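Local coordinates for protein A6 homolog (Fowlpox virus, PDB 6BR8) that binds phospholipids, probably as a lipid transporter in viral membrane biogenesis, and is probably essential for the transition from immature to mature virion, at residues R157-S168 and E207-I218. Residues are numbered along the deposited sequence; the frame is centred on the assembly and turned at random.
Sequences RLHVLFSEIMAS and EYEKHKTTLISI. With PGV ((1R)-2-{[{[(2S)-2,3-dihydroxypropyl]oxy}(hydroxy)phosphoryl]oxy}-1-[(palmitoyloxy)methyl]ethyl (11E)-octadec-11-enoate), chain F.
L161 lays CD1 over one face of the H211 imidazole: the methyl lies 3.9 Å from the ring centroid, 24° off the ring normal, a CH-pi contact offset toward CG. With CG of L161 anti to the backbone N and beside the carbonyl carbon, the branch point is put at the interface, and the CD2 methyl of L161 comes within 4.0 Å of L215 CD1, the two leucines crossing at about a right angle. I165 approaches the same imidazole obliquely, its CG1 3.6 Å from H211 ND1.

Near one end of this apolar strip, I218 passes alongside R157 in the opposite sense. CG1 of I218 sits over the centre of the guanidinium, 3.5 Å from R157 CZ, while CG2 of I218 meets CD1 of L158 at 3.6 Å. The guanidinium therefore has one face on hydrocarbon and an edge on a hydroxyl: R157 NH2 donates to S217 OG at 2.8 Å, nearly straight (174°) and in the group's plane.

Near the other end, S168 OG donates to E207 OE2 at 2.6 Å, on the syn side but tilted from the carboxylate plane. K210 forms a long ion pair with OE1 of E207, and K172 a long, weak one with OE2; both could help stabilise the carboxylate's negative charge.

H211 departs from helical backbone angles after helix 197-210 and occupies the N-cap position of helix 212-225. Behind this contact, Y208 turns its ring face to the acyl chain of PGV, and Y208 and L215 pack on F241 of helix 237-249. The arrangement is an antiparallel helix pair (the axes of 157-168 and 212-218 run at 154° and approach to 10.5 Å), part of the mainly helical, lipid-binding fold of the C-terminal portion of the poxvirus A6 protein.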
loop_
_atom_site.group_PDB
_atom_site.type_symbol
_atom_site.label_atom_id
_atom_site.label_comp_id
_atom_site.label_asym_id
_atom_site.label_seq_id
_atom_site.Cartn_x
_atom_site.Cartn_y
_atom_site.Cartn_z
ATOM N N ARG A 157 8.064 -1.825 19.057
ATOM C CA ARG A 157 8.642 -3.051 18.544
ATOM C C ARG A 157 8.888 -2.916 17.059
ATOM O O ARG A 157 9.926 -3.360 16.558
ATOM C CB ARG A 157 7.744 -4.240 18.854
ATOM C CG ARG A 157 7.574 -4.540 20.341
ATOM C CD ARG A 157 6.504 -5.589 20.532
ATOM N NE ARG A 157 6.903 -6.881 19.976
ATOM C CZ ARG A 157 6.050 -7.816 19.570
ATOM N NH1 ARG A 157 4.746 -7.598 19.641
ATOM N NH2 ARG A 157 6.501 -8.968 19.092
ATOM N N LEU A 158 7.975 -2.247 16.364
ATOM C CA LEU A 158 8.151 -1.955 14.947
ATOM C C LEU A 158 9.386 -1.085 14.718
ATOM O O LEU A 158 10.133 -1.265 13.745
ATOM C CB LEU A 158 6.894 -1.258 14.433
ATOM C CG LEU A 158 6.421 -1.488 13.010
ATOM C CD1 LEU A 158 6.248 -2.979 12.782
ATOM C CD2 LEU A 158 5.104 -0.741 12.803
ATOM N N HIS A 159 9.612 -0.124 15.604
ATOM C CA HIS A 159 10.759 0.754 15.425
ATOM C C HIS A 159 12.048 -0.021 15.623
ATOM O O HIS A 159 13.016 0.137 14.863
ATOM C CB HIS A 159 10.684 1.923 16.399
ATOM C CG HIS A 159 11.733 2.952 16.165
ATOM N ND1 HIS A 159 12.518 3.460 17.179
ATOM C CD2 HIS A 159 12.139 3.568 15.032
ATOM C CE1 HIS A 159 13.359 4.349 16.679
ATOM N NE2 HIS A 159 13.151 4.434 15.378
ATOM N N VAL A 160 12.060 -0.891 16.632
ATOM C CA VAL A 160 13.202 -1.759 16.852
ATOM C C VAL A 160 13.443 -2.633 15.627
ATOM O O VAL A 160 14.555 -2.672 15.082
ATOM C CB VAL A 160 12.993 -2.584 18.129
ATOM C CG1 VAL A 160 14.070 -3.628 18.259
ATOM C CG2 VAL A 160 12.999 -1.643 19.339
ATOM N N LEU A 161 12.394 -3.300 15.142
ATOM C CA LEU A 161 12.568 -4.197 14.013
ATOM C C LEU A 161 13.069 -3.426 12.781
ATOM O O LEU A 161 14.009 -3.858 12.109
ATOM C CB LEU A 161 11.256 -4.935 13.732
ATOM C CG LEU A 161 11.191 -5.684 12.386
ATOM C CD1 LEU A 161 12.260 -6.776 12.396
ATOM C CD2 LEU A 161 9.799 -6.237 12.078
ATOM N N PHE A 162 12.477 -2.269 12.502
ATOM C CA PHE A 162 12.932 -1.421 11.405
ATOM C C PHE A 162 14.415 -1.088 11.541
ATOM O O PHE A 162 15.160 -1.147 10.558
ATOM C CB PHE A 162 12.078 -0.147 11.359
ATOM C CG PHE A 162 12.491 0.840 10.302
ATOM N N SER A 163 14.864 -0.779 12.759
ATOM C CA SER A 163 16.269 -0.484 12.989
ATOM C C SER A 163 17.161 -1.671 12.646
ATOM O O SER A 163 18.258 -1.488 12.107
ATOM C CB SER A 163 16.476 -0.085 14.447
ATOM O OG SER A 163 16.101 1.262 14.628
ATOM N N GLU A 164 16.740 -2.891 12.990
ATOM C CA GLU A 164 17.628 -4.030 12.780
ATOM C C GLU A 164 17.734 -4.403 11.313
ATOM O O GLU A 164 18.825 -4.751 10.851
ATOM C CB GLU A 164 17.159 -5.239 13.587
ATOM C CG GLU A 164 17.325 -5.043 15.078
ATOM C CD GLU A 164 16.862 -6.229 15.866
ATOM O OE1 GLU A 164 16.076 -7.017 15.300
ATOM O OE2 GLU A 164 17.279 -6.359 17.044
ATOM N N ILE A 165 16.615 -4.333 10.584
ATOM C CA ILE A 165 16.618 -4.546 9.148
ATOM C C ILE A 165 17.461 -3.471 8.471
ATOM O O ILE A 165 18.199 -3.745 7.507
ATOM C CB ILE A 165 15.160 -4.565 8.631
ATOM C CG1 ILE A 165 14.394 -5.777 9.176
ATOM C CG2 ILE A 165 15.113 -4.603 7.111
ATOM C CD1 ILE A 165 12.936 -5.846 8.719
HETATM N N MSE A 166 17.374 -2.243 8.970
HETATM C CA MSE A 166 18.130 -1.138 8.401
HETATM C C MSE A 166 19.616 -1.347 8.522
HETATM O O MSE A 166 20.359 -1.095 7.550
HETATM C CB MSE A 166 17.746 0.152 9.118
HETATM C CG MSE A 166 18.459 1.351 8.505
HETATM SE SE MSE A 166 17.836 3.003 9.377
HETATM C CE MSE A 166 16.115 3.178 8.434
ATOM N N ALA A 167 20.069 -1.794 9.690
ATOM C CA ALA A 167 21.482 -2.024 9.948
ATOM C C ALA A 167 21.990 -3.177 9.100
ATOM O O ALA A 167 23.067 -3.099 8.508
ATOM C CB ALA A 167 21.714 -2.305 11.425
ATOM N N SER A 168 21.209 -4.251 9.041
ATOM C CA SER A 168 21.594 -5.409 8.254
ATOM C C SER A 168 21.694 -5.044 6.779
ATOM O O SER A 168 22.625 -5.462 6.068
ATOM C CB SER A 168 20.573 -6.517 8.485
ATOM O OG SER A 168 20.771 -7.548 7.543
ATOM N N GLU A 207 15.719 -11.038 4.761
ATOM C CA GLU A 207 15.301 -10.252 5.911
ATOM C C GLU A 207 13.923 -10.682 6.378
ATOM O O GLU A 207 13.658 -10.729 7.581
ATOM C CB GLU A 207 15.315 -8.757 5.581
ATOM C CG GLU A 207 16.675 -8.273 5.155
ATOM C CD GLU A 207 17.671 -8.370 6.275
ATOM O OE1 GLU A 207 17.243 -8.256 7.434
ATOM O OE2 GLU A 207 18.875 -8.565 6.000
ATOM N N TYR A 208 13.041 -11.028 5.442
ATOM C CA TYR A 208 11.699 -11.437 5.828
ATOM C C TYR A 208 11.734 -12.745 6.612
ATOM O O TYR A 208 11.074 -12.876 7.646
ATOM C CB TYR A 208 10.811 -11.598 4.602
ATOM C CG TYR A 208 9.403 -12.088 4.950
ATOM C CD1 TYR A 208 9.061 -13.420 4.870
ATOM C CD2 TYR A 208 8.434 -11.189 5.388
ATOM C CE1 TYR A 208 7.762 -13.861 5.176
ATOM C CE2 TYR A 208 7.159 -11.603 5.697
ATOM C CZ TYR A 208 6.814 -12.948 5.603
ATOM O OH TYR A 208 5.523 -13.383 5.933
ATOM N N GLU A 209 12.469 -13.738 6.106
ATOM C CA GLU A 209 12.560 -15.018 6.791
ATOM C C GLU A 209 13.265 -14.875 8.129
ATOM O O GLU A 209 12.842 -15.466 9.126
ATOM C CB GLU A 209 13.272 -16.036 5.915
ATOM C CG GLU A 209 12.589 -16.228 4.590
ATOM C CD GLU A 209 11.190 -16.810 4.735
ATOM O OE1 GLU A 209 10.997 -17.770 5.513
ATOM O OE2 GLU A 209 10.270 -16.311 4.063
ATOM N N LYS A 210 14.329 -14.079 8.182
ATOM C CA LYS A 210 15.037 -13.960 9.445
ATOM C C LYS A 210 14.156 -13.386 10.538
ATOM O O LYS A 210 14.331 -13.723 11.703
ATOM C CB LYS A 210 16.267 -13.080 9.314
ATOM C CG LYS A 210 17.514 -13.838 8.994
ATOM C CD LYS A 210 18.751 -13.036 9.333
ATOM C CE LYS A 210 18.830 -11.790 8.499
ATOM N NZ LYS A 210 19.431 -10.664 9.268
ATOM N N HIS A 211 13.205 -12.520 10.173
ATOM C CA HIS A 211 12.475 -11.669 11.099
ATOM C C HIS A 211 11.000 -11.977 11.085
ATOM O O HIS A 211 10.204 -11.188 11.611
ATOM C CB HIS A 211 12.717 -10.200 10.749
ATOM C CG HIS A 211 14.055 -9.717 11.202
ATOM N ND1 HIS A 211 14.954 -9.110 10.359
ATOM C CD2 HIS A 211 14.645 -9.757 12.417
ATOM C CE1 HIS A 211 16.041 -8.789 11.041
ATOM N NE2 HIS A 211 15.873 -9.167 12.295
ATOM N N LYS A 212 10.622 -13.105 10.479
ATOM C CA LYS A 212 9.205 -13.374 10.291
ATOM C C LYS A 212 8.458 -13.426 11.622
ATOM O O LYS A 212 7.353 -12.883 11.733
ATOM C CB LYS A 212 9.017 -14.693 9.530
ATOM C CG LYS A 212 7.643 -14.803 8.905
ATOM C CD LYS A 212 7.261 -16.255 8.698
ATOM C CE LYS A 212 6.001 -16.339 7.837
ATOM N NZ LYS A 212 5.740 -17.758 7.462
ATOM N N THR A 213 9.022 -14.070 12.634
ATOM C CA THR A 213 8.280 -14.297 13.873
ATOM C C THR A 213 7.964 -12.967 14.559
ATOM O O THR A 213 6.812 -12.676 14.903
ATOM C CB THR A 213 9.085 -15.229 14.782
ATOM O OG1 THR A 213 9.469 -16.393 14.034
ATOM C CG2 THR A 213 8.261 -15.700 15.999
ATOM N N THR A 214 8.963 -12.105 14.683
ATOM C CA THR A 214 8.702 -10.741 15.119
ATOM C C THR A 214 7.634 -10.057 14.274
ATOM O O THR A 214 6.710 -9.439 14.804
ATOM C CB THR A 214 9.991 -9.950 15.081
ATOM O OG1 THR A 214 10.912 -10.583 15.984
ATOM C CG2 THR A 214 9.711 -8.501 15.510
ATOM N N LEU A 215 7.751 -10.109 12.946
ATOM C CA LEU A 215 6.853 -9.270 12.157
ATOM C C LEU A 215 5.403 -9.717 12.327
ATOM O O LEU A 215 4.498 -8.902 12.517
ATOM C CB LEU A 215 7.250 -9.295 10.684
ATOM C CG LEU A 215 6.235 -8.489 9.879
ATOM C CD1 LEU A 215 6.323 -7.028 10.220
ATOM C CD2 LEU A 215 6.479 -8.744 8.399
ATOM N N ILE A 216 5.166 -11.023 12.224
ATOM C CA ILE A 216 3.825 -11.558 12.420
ATOM C C ILE A 216 3.324 -11.205 13.812
ATOM O O ILE A 216 2.200 -10.714 13.984
ATOM C CB ILE A 216 3.836 -13.076 12.205
ATOM C CG1 ILE A 216 4.235 -13.394 10.763
ATOM C CG2 ILE A 216 2.482 -13.716 12.648
ATOM C CD1 ILE A 216 3.182 -13.062 9.746
ATOM N N SER A 217 4.142 -11.479 14.830
ATOM C CA SER A 217 3.752 -11.191 16.205
ATOM C C SER A 217 3.302 -9.750 16.365
ATOM O O SER A 217 2.198 -9.492 16.840
ATOM C CB SER A 217 4.910 -11.458 17.144
ATOM O OG SER A 217 4.632 -10.928 18.423
ATOM N N ILE A 218 4.151 -8.798 15.955
ATOM C CA ILE A 218 3.809 -7.383 16.049
ATOM C C ILE A 218 2.472 -7.107 15.383
ATOM O O ILE A 218 1.568 -6.524 15.991
ATOM C CB ILE A 218 4.915 -6.528 15.415
ATOM C CG1 ILE A 218 6.107 -6.406 16.362
ATOM C CG2 ILE A 218 4.357 -5.172 15.000
ATOM C CD1 ILE A 218 7.276 -5.709 15.729
HETATM C C01 PGV F . 9.231 -17.107 -2.518
HETATM C C02 PGV F . 10.240 -16.913 -3.774
HETATM C C03 PGV F . 11.625 -16.496 -3.214
HETATM C C04 PGV F . 13.906 -18.903 -2.684
HETATM C C05 PGV F . 12.799 -19.388 -1.699
HETATM C C06 PGV F . 13.171 -20.808 -1.112
HETATM O O01 PGV F . 9.705 -15.891 -4.589
HETATM O O02 PGV F . 9.809 -14.122 -3.232
HETATM O O03 PGV F . 9.978 -17.290 -1.308
HETATM O O04 PGV F . 10.740 -16.351 0.566
HETATM O O05 PGV F . 11.639 -19.519 -2.500
HETATM O O06 PGV F . 13.590 -21.649 -2.179
HETATM O O11 PGV F . 12.610 -16.371 -4.205
HETATM O O12 PGV F . 13.442 -19.019 -4.004
HETATM O O13 PGV F . 14.603 -17.331 -5.578
HETATM O O14 PGV F . 12.239 -18.114 -6.143
HETATM C C1 PGV F . 10.064 -14.587 -4.347
HETATM C C2 PGV F . 10.754 -13.739 -5.416
HETATM C C3 PGV F . 10.381 -12.254 -5.384
HETATM C C4 PGV F . 10.893 -11.523 -4.119
HETATM C C5 PGV F . 10.241 -10.149 -3.921
HETATM C C6 PGV F . 9.461 -10.082 -2.615
HETATM C C7 PGV F . 8.397 -8.977 -2.601
HETATM C C8 PGV F . 8.831 -7.655 -3.281
HETATM C C9 PGV F . 7.691 -6.589 -3.267
HETATM C C10 PGV F . 6.455 -7.062 -2.455
HETATM C C19 PGV F . 9.901 -16.321 -0.332
HETATM C C20 PGV F . 8.856 -15.236 -0.329
HETATM C C21 PGV F . 9.006 -14.275 0.877
HETATM C C22 PGV F . 7.669 -14.158 1.597
HETATM C C23 PGV F . 7.170 -12.715 1.767
HETATM C C24 PGV F . 5.755 -12.713 2.347
HETATM C C25 PGV F . 5.057 -11.364 2.205
HETATM C C26 PGV F . 3.984 -11.140 3.269
HETATM C C27 PGV F . 3.567 -9.652 3.402
HETATM C C28 PGV F . 2.072 -9.498 3.763
HETATM C C29 PGV F . 1.512 -8.056 3.607
HETATM C C30 PGV F . -0.016 -8.049 3.293
HETATM C C31 PGV F . -0.810 -6.841 3.871
HETATM C C32 PGV F . -2.130 -7.277 4.581
HETATM C C33 PGV F . -2.101 -7.131 6.126
HETATM C C34 PGV F . -2.965 -8.200 6.821
#